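Local coordinates for protein Na Glutathione S-transferase 2 (Necator americanus, PDB 2ON5) that binds glutathione and, as a glutathione S-transferase of a human hookworm, probably catalyses its conjugation to electrophilic compounds, at residues Thr7-Arg12 with Tyr34-Trp39; Gln20-Ala25 with Arg73-Ala78; Glu45-Gln50 with Gly58-Gln63; Pro52-Asp57 with Phe65-Tyr70. All blocks are in the same frame, centred on the assembly; numbering follows the deposited sequence.

Contact 1. Residues Thr7-Arg12 with Tyr34-Trp39; sequences TYFAGR and YTFQEW. With GSH (glutathione), chain V; EDO (1,2-ethanediol), chain J.
F9 meets two aromatic rings in two different ways, F36 over its face and W39 at its own edge. F36 turns its edge to one face of F9, with centroids 4.8 Å apart and planes at 69°, and its CE2 stands over the centre of that face. Toward W39 the roles change: the edge of F9 points at the face of the indole's five-membered ring, where F9 CE1 comes 3.5 Å from W39 CG. With CG anti to the carbonyl carbon (chi1 -66°), the end of the F9 side chain comes nearer the 34-39 loop than its start. The backbones pair in parallel where outer strand 30-34 lies beside strand 4-9 of the thioredoxin-like sheet. Y34 N donates to Y8 O at 2.8 Å, in the carbonyl plane and nearly straight (166°), and A10 N donates to Y34 O at 2.9 Å from above that carbonyl's plane. T7 CG2 packs 3.4 Å from Y34 CE1. Glutathione lies along the cluster: W39 NE1 bonds its glycyl carboxylate oxygen O32 at 3.0 Å, while Y8 OH, which is hydrogen-bonded to L14 N, stands 3.0 Å from the thiol sulfur SG2.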
# COMPACT_ATOMS: atom_id res chain seq x y z
N THR A 7 -9.78 8.52 -14.04
CA THR A 7 -9.50 9.97 -13.91
C THR A 7 -8.15 10.19 -13.20
O THR A 7 -7.89 9.61 -12.14
CB THR A 7 -10.63 10.72 -13.19
OG1 THR A 7 -11.88 10.50 -13.86
CG2 THR A 7 -10.33 12.24 -13.17
N TYR A 8 -7.29 10.99 -13.84
CA TYR A 8 -5.97 11.33 -13.29
C TYR A 8 -5.48 12.65 -13.91
O TYR A 8 -6.24 13.34 -14.59
CB TYR A 8 -4.98 10.19 -13.55
CG TYR A 8 -3.69 10.34 -12.79
CD1 TYR A 8 -3.68 10.43 -11.38
CD2 TYR A 8 -2.48 10.42 -13.45
CE1 TYR A 8 -2.48 10.59 -10.69
CE2 TYR A 8 -1.28 10.57 -12.76
CZ TYR A 8 -1.29 10.67 -11.40
OH TYR A 8 -0.10 10.80 -10.71
N PHE A 9 -4.24 13.02 -13.63
CA PHE A 9 -3.65 14.19 -14.27
C PHE A 9 -3.24 13.84 -15.70
O PHE A 9 -3.22 12.66 -16.08
CB PHE A 9 -2.42 14.68 -13.49
CG PHE A 9 -2.74 15.21 -12.14
CD1 PHE A 9 -3.46 16.39 -11.99
CD2 PHE A 9 -2.30 14.55 -11.00
CE1 PHE A 9 -3.74 16.90 -10.73
CE2 PHE A 9 -2.60 15.05 -9.72
CZ PHE A 9 -3.32 16.23 -9.60
N ALA A 10 -2.93 14.88 -16.49
CA ALA A 10 -2.33 14.74 -17.81
C ALA A 10 -0.87 14.34 -17.64
O ALA A 10 0.07 15.15 -17.79
CB ALA A 10 -2.44 16.07 -18.61
N GLY A 11 -0.66 13.08 -17.27
CA GLY A 11 0.67 12.59 -17.01
C GLY A 11 0.62 11.11 -16.76
O GLY A 11 -0.47 10.52 -16.60
N ARG A 12 1.80 10.50 -16.72
CA ARG A 12 1.88 9.07 -16.44
C ARG A 12 1.65 8.80 -14.95
O ARG A 12 0.61 8.26 -14.57
CB ARG A 12 3.19 8.48 -16.96
CG ARG A 12 3.16 8.32 -18.48
CD ARG A 12 4.55 8.15 -19.02
NE ARG A 12 5.32 9.40 -18.95
CZ ARG A 12 6.41 9.58 -18.22
NH1 ARG A 12 6.87 8.59 -17.47
NH2 ARG A 12 7.04 10.75 -18.23
N TYR A 34 -6.68 15.57 -16.20
CA TYR A 34 -6.74 16.94 -15.73
C TYR A 34 -5.41 17.64 -15.71
O TYR A 34 -4.40 17.08 -15.27
CB TYR A 34 -7.33 17.04 -14.30
CG TYR A 34 -8.82 16.75 -14.23
CD1 TYR A 34 -9.35 15.89 -13.26
CD2 TYR A 34 -9.70 17.34 -15.15
CE1 TYR A 34 -10.72 15.64 -13.21
CE2 TYR A 34 -11.05 17.10 -15.10
CZ TYR A 34 -11.56 16.24 -14.16
OH TYR A 34 -12.92 16.05 -14.16
N THR A 35 -5.42 18.91 -16.15
CA THR A 35 -4.31 19.82 -15.77
C THR A 35 -4.31 20.11 -14.27
O THR A 35 -5.31 19.89 -13.56
CB THR A 35 -4.42 21.18 -16.48
OG1 THR A 35 -5.61 21.83 -16.04
CG2 THR A 35 -4.41 21.02 -18.02
N PHE A 36 -3.17 20.62 -13.78
CA PHE A 36 -3.10 21.07 -12.39
C PHE A 36 -4.05 22.25 -12.13
O PHE A 36 -4.48 22.46 -11.00
CB PHE A 36 -1.66 21.45 -12.00
CG PHE A 36 -0.71 20.28 -11.99
CD1 PHE A 36 0.60 20.43 -12.43
CD2 PHE A 36 -1.12 19.03 -11.54
CE1 PHE A 36 1.49 19.34 -12.43
CE2 PHE A 36 -0.24 17.94 -11.55
CZ PHE A 36 1.06 18.10 -11.98
N GLN A 37 -4.37 23.02 -13.18
CA GLN A 37 -5.29 24.16 -13.04
C GLN A 37 -6.75 23.69 -12.90
O GLN A 37 -7.53 24.29 -12.15
CB GLN A 37 -5.13 25.10 -14.25
CG GLN A 37 -5.88 26.41 -14.15
CD GLN A 37 -5.41 27.50 -15.16
OE1 GLN A 37 -4.62 28.40 -14.81
NE2 GLN A 37 -5.90 27.42 -16.38
N GLU A 38 -7.12 22.63 -13.62
CA GLU A 38 -8.52 22.21 -13.70
C GLU A 38 -8.87 21.30 -12.52
O GLU A 38 -10.01 21.25 -12.05
CB GLU A 38 -8.78 21.49 -15.03
CG GLU A 38 -10.19 20.88 -15.22
CD GLU A 38 -11.30 21.91 -15.27
OE1 GLU A 38 -12.48 21.53 -15.06
OE2 GLU A 38 -11.00 23.10 -15.53
N TRP A 39 -7.86 20.58 -12.04
CA TRP A 39 -8.09 19.53 -11.02
C TRP A 39 -8.83 19.95 -9.74
O TRP A 39 -9.80 19.27 -9.35
CB TRP A 39 -6.79 18.74 -10.74
CG TRP A 39 -6.77 18.08 -9.37
CD1 TRP A 39 -5.94 18.38 -8.34
CD2 TRP A 39 -7.66 17.05 -8.89
NE1 TRP A 39 -6.24 17.59 -7.24
CE2 TRP A 39 -7.29 16.77 -7.56
CE3 TRP A 39 -8.73 16.34 -9.47
CZ2 TRP A 39 -7.94 15.80 -6.79
CZ3 TRP A 39 -9.38 15.37 -8.69
CH2 TRP A 39 -8.97 15.12 -7.36
N1 GSH V . -1.87 6.42 -2.07
CA1 GSH V . -1.89 7.28 -3.27
C1 GSH V . -2.32 6.46 -4.49
O11 GSH V . -1.53 5.55 -4.79
O12 GSH V . -3.36 6.64 -5.17
CB1 GSH V . -2.65 8.59 -3.06
CG1 GSH V . -2.95 9.35 -4.35
CD1 GSH V . -2.32 10.74 -4.44
OE1 GSH V . -1.25 11.15 -3.60
N2 GSH V . -2.89 11.50 -5.37
CA2 GSH V . -2.31 12.63 -6.09
C2 GSH V . -3.28 13.79 -6.09
O2 GSH V . -4.68 13.59 -5.98
CB2 GSH V . -2.00 12.21 -7.52
SG2 GSH V . -0.25 11.86 -7.88
N3 GSH V . -2.76 15.01 -6.15
CA3 GSH V . -3.59 16.19 -6.02
C3 GSH V . -4.22 16.41 -4.66
O31 GSH V . -3.88 15.72 -3.67
O32 GSH V . -5.09 17.29 -4.50
C1 EDO J . -0.21 18.35 -15.72
O1 EDO J . -1.37 17.77 -15.09
C2 EDO J . -0.63 19.62 -16.45
O2 EDO J . -0.78 20.71 -15.51

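Contact 2. Residues Gln20-Ala25 with Arg73-Ala78; sequences QIFALA and RKFGFA. With EDO (1,2-ethanediol), chain R.
Two phenylalanines only two residues apart, F75 and F77, reach the same helix with their rings; F75 ends its own helix, and F77 follows it. Between them G76, the first residue to leave helical angles, has positive phi (100°), and the side chains on both sides of it start toward helix 16-25. The methyl of A25 lies over one face of F75 in a CH-pi contact, CB being 3.8 Å from the ring centroid and 23° off the normal. The opposite face of F75 carries CG of K74, its own neighbour, while I21 CG2 approaches the ring's edge, in its plane, 3.9 Å from CD1. F77 meets mainly L24: L24 CB is 3.5 Å from its CZ, and L24 CD1 stands over one face toward the rim. In the thioredoxin-like N-terminal domain, helices 16-25 and 64-75 pack against the same sheet, and this contact joins their C-terminal ends by apolar packing. F22 reaches F75 more loosely, with CD1 4.3 Å from CE1; its ring also stacks with Y29 and meets Y4. Behind I21 and L24, L158 of helix 155-168 continues the apolar packing into the C-terminal domain, and a backbone hydrogen bond ties F77 to Y155. From R73 a salt bridge runs to E85 of the second subunit.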
# COMPACT_ATOMS: atom_id res chain seq x y z
N GLN A 20 -1.81 0.58 -18.44
CA GLN A 20 -1.08 -0.50 -19.13
C GLN A 20 -1.76 -1.83 -18.88
O GLN A 20 -1.68 -2.71 -19.71
CB GLN A 20 0.40 -0.55 -18.73
CG GLN A 20 1.15 0.67 -19.34
CD GLN A 20 2.60 0.81 -18.91
OE1 GLN A 20 3.23 1.85 -19.15
NE2 GLN A 20 3.14 -0.23 -18.25
N ILE A 21 -2.40 -1.97 -17.73
CA ILE A 21 -3.26 -3.15 -17.49
C ILE A 21 -4.39 -3.19 -18.52
O ILE A 21 -4.65 -4.25 -19.13
CB ILE A 21 -3.84 -3.15 -16.08
CG1 ILE A 21 -2.70 -3.38 -15.05
CG2 ILE A 21 -5.00 -4.19 -15.99
CD1 ILE A 21 -3.10 -3.05 -13.56
N PHE A 22 -5.03 -2.05 -18.76
CA PHE A 22 -6.11 -2.01 -19.78
C PHE A 22 -5.60 -2.39 -21.16
O PHE A 22 -6.26 -3.13 -21.90
CB PHE A 22 -6.79 -0.63 -19.86
CG PHE A 22 -7.75 -0.34 -18.74
CD1 PHE A 22 -8.87 -1.14 -18.53
CD2 PHE A 22 -7.58 0.79 -17.94
CE1 PHE A 22 -9.77 -0.86 -17.51
CE2 PHE A 22 -8.51 1.11 -16.92
CZ PHE A 22 -9.59 0.27 -16.71
N ALA A 23 -4.43 -1.85 -21.53
CA ALA A 23 -3.80 -2.16 -22.81
C ALA A 23 -3.50 -3.64 -22.96
O ALA A 23 -3.83 -4.23 -23.97
CB ALA A 23 -2.52 -1.33 -23.00
N LEU A 24 -2.89 -4.25 -21.94
CA LEU A 24 -2.60 -5.69 -21.98
C LEU A 24 -3.86 -6.55 -22.10
O LEU A 24 -3.84 -7.62 -22.71
CB LEU A 24 -1.80 -6.12 -20.74
CG LEU A 24 -0.36 -5.59 -20.66
CD1 LEU A 24 0.30 -6.02 -19.38
CD2 LEU A 24 0.43 -6.05 -21.87
N ALA A 25 -4.94 -6.07 -21.50
CA ALA A 25 -6.20 -6.81 -21.48
C ALA A 25 -6.99 -6.61 -22.79
O ALA A 25 -7.95 -7.35 -23.07
CB ALA A 25 -7.02 -6.39 -20.29
N ARG A 73 -6.51 -8.62 -11.01
CA ARG A 73 -7.24 -9.85 -10.68
C ARG A 73 -8.26 -10.21 -11.75
O ARG A 73 -8.46 -11.39 -12.06
CB ARG A 73 -7.92 -9.75 -9.33
CG ARG A 73 -6.92 -9.91 -8.17
CD ARG A 73 -7.54 -10.21 -6.80
NE ARG A 73 -8.98 -10.48 -6.82
CZ ARG A 73 -9.74 -10.57 -5.71
NH1 ARG A 73 -9.20 -10.40 -4.51
NH2 ARG A 73 -11.05 -10.76 -5.82
N LYS A 74 -8.93 -9.21 -12.30
CA LYS A 74 -9.97 -9.46 -13.32
C LYS A 74 -9.36 -9.95 -14.65
O LYS A 74 -9.95 -10.79 -15.37
CB LYS A 74 -10.78 -8.16 -13.53
CG LYS A 74 -11.95 -8.28 -14.47
CD LYS A 74 -12.54 -6.92 -14.76
CE LYS A 74 -13.13 -6.30 -13.50
NZ LYS A 74 -14.44 -6.90 -13.19
N PHE A 75 -8.17 -9.45 -14.97
CA PHE A 75 -7.61 -9.64 -16.32
C PHE A 75 -6.41 -10.56 -16.42
O PHE A 75 -5.91 -10.79 -17.51
CB PHE A 75 -7.24 -8.27 -16.95
CG PHE A 75 -8.43 -7.35 -17.17
CD1 PHE A 75 -8.33 -5.99 -16.86
CD2 PHE A 75 -9.62 -7.83 -17.70
CE1 PHE A 75 -9.40 -5.11 -17.08
CE2 PHE A 75 -10.73 -6.97 -17.91
CZ PHE A 75 -10.62 -5.61 -17.59
N GLY A 76 -5.92 -11.05 -15.28
CA GLY A 76 -4.91 -12.12 -15.28
C GLY A 76 -3.49 -11.66 -15.06
O GLY A 76 -2.56 -12.36 -15.45
N PHE A 77 -3.32 -10.50 -14.40
CA PHE A 77 -1.98 -9.92 -14.12
C PHE A 77 -1.66 -9.74 -12.63
O PHE A 77 -0.84 -8.92 -12.26
CB PHE A 77 -1.85 -8.57 -14.83
CG PHE A 77 -2.22 -8.65 -16.28
CD1 PHE A 77 -1.44 -9.41 -17.15
CD2 PHE A 77 -3.35 -8.05 -16.74
CE1 PHE A 77 -1.80 -9.54 -18.50
CE2 PHE A 77 -3.72 -8.16 -18.08
CZ PHE A 77 -2.95 -8.91 -18.95
N ALA A 78 -2.35 -10.49 -11.78
CA ALA A 78 -2.19 -10.33 -10.32
C ALA A 78 -1.27 -11.39 -9.71
O ALA A 78 -0.94 -11.31 -8.52
CB ALA A 78 -3.57 -10.41 -9.61
C1 EDO R . -12.00 -8.87 -21.38
O1 EDO R . -11.96 -10.10 -22.12
C2 EDO R . -10.77 -8.04 -21.73
O2 EDO R . -11.08 -7.13 -22.80

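Contact 3. Residues Glu45-Gln50 with Gly58-Gln63; sequences EMPFGQ and GKQLAQ. With GSH (glutathione), chain V; EDO (1,2-ethanediol), chain U.
Apolar contacts centre on the methyl of A62, which is met by two consecutive residues of the 45-50 loop. P47 CG lies 4.0 Å from A62 CB, and F48 CD1 comes to 3.7 Å from the same carbon, approaching obliquely. A type I turn from M46 to G49, closed by the bond from G49 N to M46 O, places both side chains against the strand. The first torsion of F48 (chi1 -52°) carries CG away from the carbonyl carbon and swings the ring toward A62; beyond it the ring meets F139 of the second subunit at nearly parallel planes. The extended chain of Q60 lies obliquely across P47 and crosses M46 at about a right angle. Polar bonds to glutathione come from both segments. Q50, extended beyond CG, gives NE2 to the glycyl carboxylate oxygen O31 of glutathione at 2.6 Å, with 155° at the hydrogen. Q63, bent at chi2 (-78°), presents OE1 to the amino nitrogen N1 at the other end of the peptide, also at 2.6 Å. Its NE2 is held by D97 and Q94 of the second subunit, which would fix the amide's rotation and aim OE1 at the ligand. Q63 also occupies the N-cap position before helix 64-75. Two glutamines thus grip opposite ends of the tripeptide in the glutathione site of the thioredoxin-like domain, completed across the dimer interface.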
# COMPACT_ATOMS: atom_id res chain seq x y z
N GLU A 45 -15.40 15.44 -5.65
CA GLU A 45 -16.04 14.33 -6.38
C GLU A 45 -15.46 12.95 -6.01
O GLU A 45 -16.09 11.91 -6.27
CB GLU A 45 -15.86 14.53 -7.90
CG GLU A 45 -16.47 15.79 -8.46
CD GLU A 45 -16.11 15.97 -9.91
OE1 GLU A 45 -15.73 14.97 -10.55
OE2 GLU A 45 -16.15 17.11 -10.41
N MET A 46 -14.26 12.95 -5.44
CA MET A 46 -13.45 11.75 -5.26
C MET A 46 -13.50 11.26 -3.81
O MET A 46 -13.53 12.08 -2.89
CB MET A 46 -11.99 12.02 -5.66
CG MET A 46 -11.82 12.57 -7.12
SD MET A 46 -12.84 11.72 -8.36
CE MET A 46 -12.51 12.76 -9.80
N PRO A 47 -13.52 9.93 -3.62
CA PRO A 47 -13.69 9.30 -2.29
C PRO A 47 -12.74 9.85 -1.22
O PRO A 47 -13.16 10.05 -0.08
CB PRO A 47 -13.36 7.82 -2.57
CG PRO A 47 -13.85 7.62 -3.96
CD PRO A 47 -13.39 8.91 -4.68
N PHE A 48 -11.48 10.08 -1.59
CA PHE A 48 -10.51 10.66 -0.67
C PHE A 48 -9.94 11.98 -1.14
O PHE A 48 -8.81 12.35 -0.76
CB PHE A 48 -9.38 9.68 -0.42
CG PHE A 48 -9.86 8.32 0.01
CD1 PHE A 48 -9.63 7.21 -0.79
CD2 PHE A 48 -10.54 8.16 1.22
CE1 PHE A 48 -10.09 5.92 -0.37
CE2 PHE A 48 -10.99 6.90 1.63
CZ PHE A 48 -10.76 5.78 0.82
N GLY A 49 -10.71 12.68 -1.97
CA GLY A 49 -10.29 14.00 -2.49
C GLY A 49 -9.01 13.93 -3.31
O GLY A 49 -8.32 14.95 -3.48
N GLN A 50 -8.73 12.75 -3.86
CA GLN A 50 -7.50 12.51 -4.63
C GLN A 50 -7.73 11.66 -5.87
O GLN A 50 -8.82 11.08 -6.04
CB GLN A 50 -6.42 11.87 -3.75
CG GLN A 50 -5.80 12.86 -2.74
CD GLN A 50 -4.40 12.49 -2.32
OE1 GLN A 50 -4.18 11.52 -1.61
NE2 GLN A 50 -3.43 13.28 -2.76
N GLY A 58 -20.16 3.36 -13.15
CA GLY A 58 -20.50 4.46 -12.26
C GLY A 58 -20.09 4.31 -10.79
O GLY A 58 -20.32 5.23 -10.01
N LYS A 59 -19.50 3.16 -10.42
CA LYS A 59 -19.04 2.90 -9.06
C LYS A 59 -17.57 3.35 -8.93
O LYS A 59 -16.72 2.90 -9.70
CB LYS A 59 -19.13 1.39 -8.76
CG LYS A 59 -20.54 0.80 -8.64
CD LYS A 59 -20.48 -0.71 -8.17
CE LYS A 59 -19.67 -1.63 -9.14
NZ LYS A 59 -19.72 -3.13 -8.77
N GLN A 60 -17.28 4.22 -7.96
CA GLN A 60 -15.92 4.73 -7.84
C GLN A 60 -15.06 3.79 -6.99
O GLN A 60 -15.51 3.30 -5.97
CB GLN A 60 -15.90 6.11 -7.19
CG GLN A 60 -16.42 7.25 -8.08
CD GLN A 60 -16.35 8.57 -7.36
OE1 GLN A 60 -15.77 9.55 -7.87
NE2 GLN A 60 -16.96 8.62 -6.18
N LEU A 61 -13.81 3.62 -7.42
CA LEU A 61 -12.76 2.97 -6.65
C LEU A 61 -11.54 3.87 -6.70
O LEU A 61 -11.00 4.12 -7.79
CB LEU A 61 -12.42 1.62 -7.28
CG LEU A 61 -11.30 0.82 -6.63
CD1 LEU A 61 -11.61 0.47 -5.13
CD2 LEU A 61 -10.99 -0.42 -7.48
N ALA A 62 -11.14 4.38 -5.53
CA ALA A 62 -9.93 5.17 -5.39
C ALA A 62 -8.68 4.32 -5.04
O ALA A 62 -8.77 3.10 -4.85
CB ALA A 62 -10.15 6.28 -4.36
N GLN A 63 -7.52 4.98 -4.94
CA GLN A 63 -6.22 4.40 -4.58
C GLN A 63 -5.56 3.57 -5.68
O GLN A 63 -6.00 2.47 -6.01
CB GLN A 63 -6.28 3.64 -3.22
CG GLN A 63 -6.41 4.60 -2.05
CD GLN A 63 -5.07 5.27 -1.69
OE1 GLN A 63 -4.03 4.98 -2.30
NE2 GLN A 63 -5.10 6.16 -0.70
N1 GSH V . -1.87 6.42 -2.07
CA1 GSH V . -1.89 7.28 -3.27
C1 GSH V . -2.32 6.46 -4.49
O11 GSH V . -1.53 5.55 -4.79
O12 GSH V . -3.36 6.64 -5.17
CB1 GSH V . -2.65 8.59 -3.06
CG1 GSH V . -2.95 9.35 -4.35
CD1 GSH V . -2.32 10.74 -4.44
OE1 GSH V . -1.25 11.15 -3.60
N2 GSH V . -2.89 11.50 -5.37
CA2 GSH V . -2.31 12.63 -6.09
C2 GSH V . -3.28 13.79 -6.09
O2 GSH V . -4.68 13.59 -5.98
CB2 GSH V . -2.00 12.21 -7.52
SG2 GSH V . -0.25 11.86 -7.88
N3 GSH V . -2.76 15.01 -6.15
CA3 GSH V . -3.59 16.19 -6.02
C3 GSH V . -4.22 16.41 -4.66
O31 GSH V . -3.88 15.72 -3.67
O32 GSH V . -5.09 17.29 -4.50
C1 EDO U . -17.69 10.64 -3.51
O1 EDO U . -16.48 9.92 -3.74
C2 EDO U . -17.34 12.06 -3.08
O2 EDO U . -18.06 12.97 -3.93

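Contact 4. Residues Pro52-Asp57 with Phe65-Tyr70; sequences PVLEED and FAIARY
Y70 leaves helix 64-75 with CG opposite its backbone N (chi1 175°), and E56 leaves strand 53-56 the same way with an extended chain, which brings the phenol oxygen to the carboxylate. Y70 OH donates to E56 OE1 over 2.5 Å, a short bond. The oxygen is met on its syn side, 22° out of the carboxylate plane, and OE1 itself lies at the edge of the ring; the two planes are nearly coplanar. K74 stands near this pair through a weak hydrogen bond to Y70 OH and a long, weak ion pair with E56. The remaining contact is apolar. I67 directs CD1 at the start of the strand, 3.6 Å from both P52 O and L54 N, while its CG2 packs 3.9 Å from L54 CB. Beyond it L54 CD2 touches Y70 CD2 more loosely at 4.2 Å, the two side chains crossing at about a right angle. R69 forms salt bridges with D89 of its own chain and of the second subunit, and Y70 meets F83 of the second subunit edge-to-face. Strand and helix axes run 8.9 Å apart at 41°. The peptide bond before P52 is cis, as at the equivalent proline of thioredoxin folds. Helix 64-75 laid on strand 53-56 is the helix-on-sheet packing of the thioredoxin-like N-terminal domain, with P52 at its glutathione pocket.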
# COMPACT_ATOMS: atom_id res chain seq x y z
N PRO A 52 -5.37 8.81 -8.73
CA PRO A 52 -6.40 8.36 -9.70
C PRO A 52 -7.67 7.79 -9.06
O PRO A 52 -7.63 7.26 -7.93
CB PRO A 52 -5.67 7.27 -10.50
CG PRO A 52 -4.70 6.63 -9.44
CD PRO A 52 -4.23 7.86 -8.64
N VAL A 53 -8.78 7.87 -9.80
CA VAL A 53 -10.01 7.18 -9.40
C VAL A 53 -10.56 6.44 -10.61
O VAL A 53 -10.65 7.03 -11.72
CB VAL A 53 -11.08 8.15 -8.84
CG1 VAL A 53 -12.45 7.44 -8.59
CG2 VAL A 53 -10.58 8.79 -7.57
N LEU A 54 -10.92 5.17 -10.39
CA LEU A 54 -11.57 4.34 -11.40
C LEU A 54 -13.09 4.40 -11.20
O LEU A 54 -13.57 4.38 -10.07
CB LEU A 54 -11.09 2.87 -11.32
CG LEU A 54 -11.74 1.85 -12.30
CD1 LEU A 54 -11.20 2.05 -13.73
CD2 LEU A 54 -11.57 0.41 -11.88
N GLU A 55 -13.84 4.47 -12.29
CA GLU A 55 -15.27 4.19 -12.23
C GLU A 55 -15.58 2.96 -13.04
O GLU A 55 -15.12 2.83 -14.18
CB GLU A 55 -16.11 5.36 -12.73
CG GLU A 55 -16.39 6.36 -11.65
CD GLU A 55 -17.29 7.51 -12.09
OE1 GLU A 55 -18.15 7.33 -12.97
OE2 GLU A 55 -17.11 8.61 -11.54
N GLU A 56 -16.29 2.01 -12.44
CA GLU A 56 -16.77 0.87 -13.21
C GLU A 56 -18.29 0.90 -13.15
O GLU A 56 -18.88 0.74 -12.08
CB GLU A 56 -16.25 -0.48 -12.69
CG GLU A 56 -16.79 -1.68 -13.54
CD GLU A 56 -16.49 -3.06 -12.97
OE1 GLU A 56 -15.42 -3.29 -12.40
OE2 GLU A 56 -17.36 -3.95 -13.09
N ASP A 57 -18.93 1.13 -14.29
CA ASP A 57 -20.40 1.27 -14.31
C ASP A 57 -20.88 2.25 -13.25
O ASP A 57 -21.87 2.02 -12.54
CB ASP A 57 -21.08 -0.11 -14.22
CG ASP A 57 -20.87 -0.96 -15.48
OD1 ASP A 57 -20.29 -0.44 -16.47
OD2 ASP A 57 -21.30 -2.15 -15.52
N PHE A 65 -3.01 1.54 -6.17
CA PHE A 65 -2.75 0.09 -5.98
C PHE A 65 -4.02 -0.73 -5.83
O PHE A 65 -4.07 -1.87 -6.30
CB PHE A 65 -1.78 -0.18 -4.83
CG PHE A 65 -0.38 0.37 -5.08
CD1 PHE A 65 -0.08 1.71 -4.82
CD2 PHE A 65 0.61 -0.44 -5.62
CE1 PHE A 65 1.23 2.24 -5.07
CE2 PHE A 65 1.92 0.05 -5.86
CZ PHE A 65 2.23 1.39 -5.58
N ALA A 66 -5.03 -0.18 -5.15
CA ALA A 66 -6.32 -0.90 -5.06
C ALA A 66 -6.90 -1.06 -6.46
O ALA A 66 -7.42 -2.12 -6.83
CB ALA A 66 -7.28 -0.18 -4.14
N ILE A 67 -6.81 0.00 -7.26
CA ILE A 67 -7.27 -0.05 -8.64
C ILE A 67 -6.45 -1.03 -9.47
O ILE A 67 -7.01 -1.83 -10.22
CB ILE A 67 -7.21 1.36 -9.31
CG1 ILE A 67 -8.20 2.30 -8.61
CG2 ILE A 67 -7.56 1.24 -10.84
CD1 ILE A 67 -7.90 3.83 -8.84
N ALA A 68 -5.12 -0.95 -9.38
CA ALA A 68 -4.27 -1.84 -10.16
C ALA A 68 -4.57 -3.31 -9.85
O ALA A 68 -4.68 -4.13 -10.76
CB ALA A 68 -2.76 -1.55 -9.93
N ARG A 69 -4.70 -3.62 -8.56
CA ARG A 69 -4.91 -5.03 -8.12
C ARG A 69 -6.28 -5.53 -8.59
O ARG A 69 -6.41 -6.65 -9.10
CB ARG A 69 -4.83 -5.16 -6.60
CG ARG A 69 -4.97 -6.63 -6.06
CD ARG A 69 -4.79 -6.70 -4.51
NE ARG A 69 -3.52 -6.08 -4.17
CZ ARG A 69 -3.36 -4.86 -3.65
NH1 ARG A 69 -4.40 -4.11 -3.32
NH2 ARG A 69 -2.14 -4.39 -3.47
N TYR A 70 -7.30 -4.70 -8.40
CA TYR A 70 -8.67 -5.04 -8.83
C TYR A 70 -8.75 -5.44 -10.33
O TYR A 70 -9.30 -6.49 -10.68
CB TYR A 70 -9.61 -3.86 -8.55
CG TYR A 70 -11.02 -4.10 -9.08
CD1 TYR A 70 -11.83 -5.09 -8.51
CD2 TYR A 70 -11.51 -3.39 -10.18
CE1 TYR A 70 -13.10 -5.35 -8.99
CE2 TYR A 70 -12.82 -3.63 -10.68
CZ TYR A 70 -13.59 -4.63 -10.09
OH TYR A 70 -14.86 -4.91 -10.55

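How the contacts relate
All four contacts belong to the N-terminal, thioredoxin-like part of the chain, yet they differ in burial and chemistry. Contact 4 is the buried one; the other three are only partly buried. Contacts 1, 3 and 4 reach one sheet, where T7 N probably bonds V53 O and L61 N probably bonds L54 O, so strand 53-56 links the three. Contacts 2 and 4 share helix 64-75, with I21 CD1 packed on A68 O. Contacts 1 and 3 both touch glutathione and meet where W39 packs on G49 and M46. Only contact 1 pairs backbones across its segments; contact 2 is wholly apolar, contact 3 mixes packing with ligand bonds, and contact 4 adds one side-chain bond.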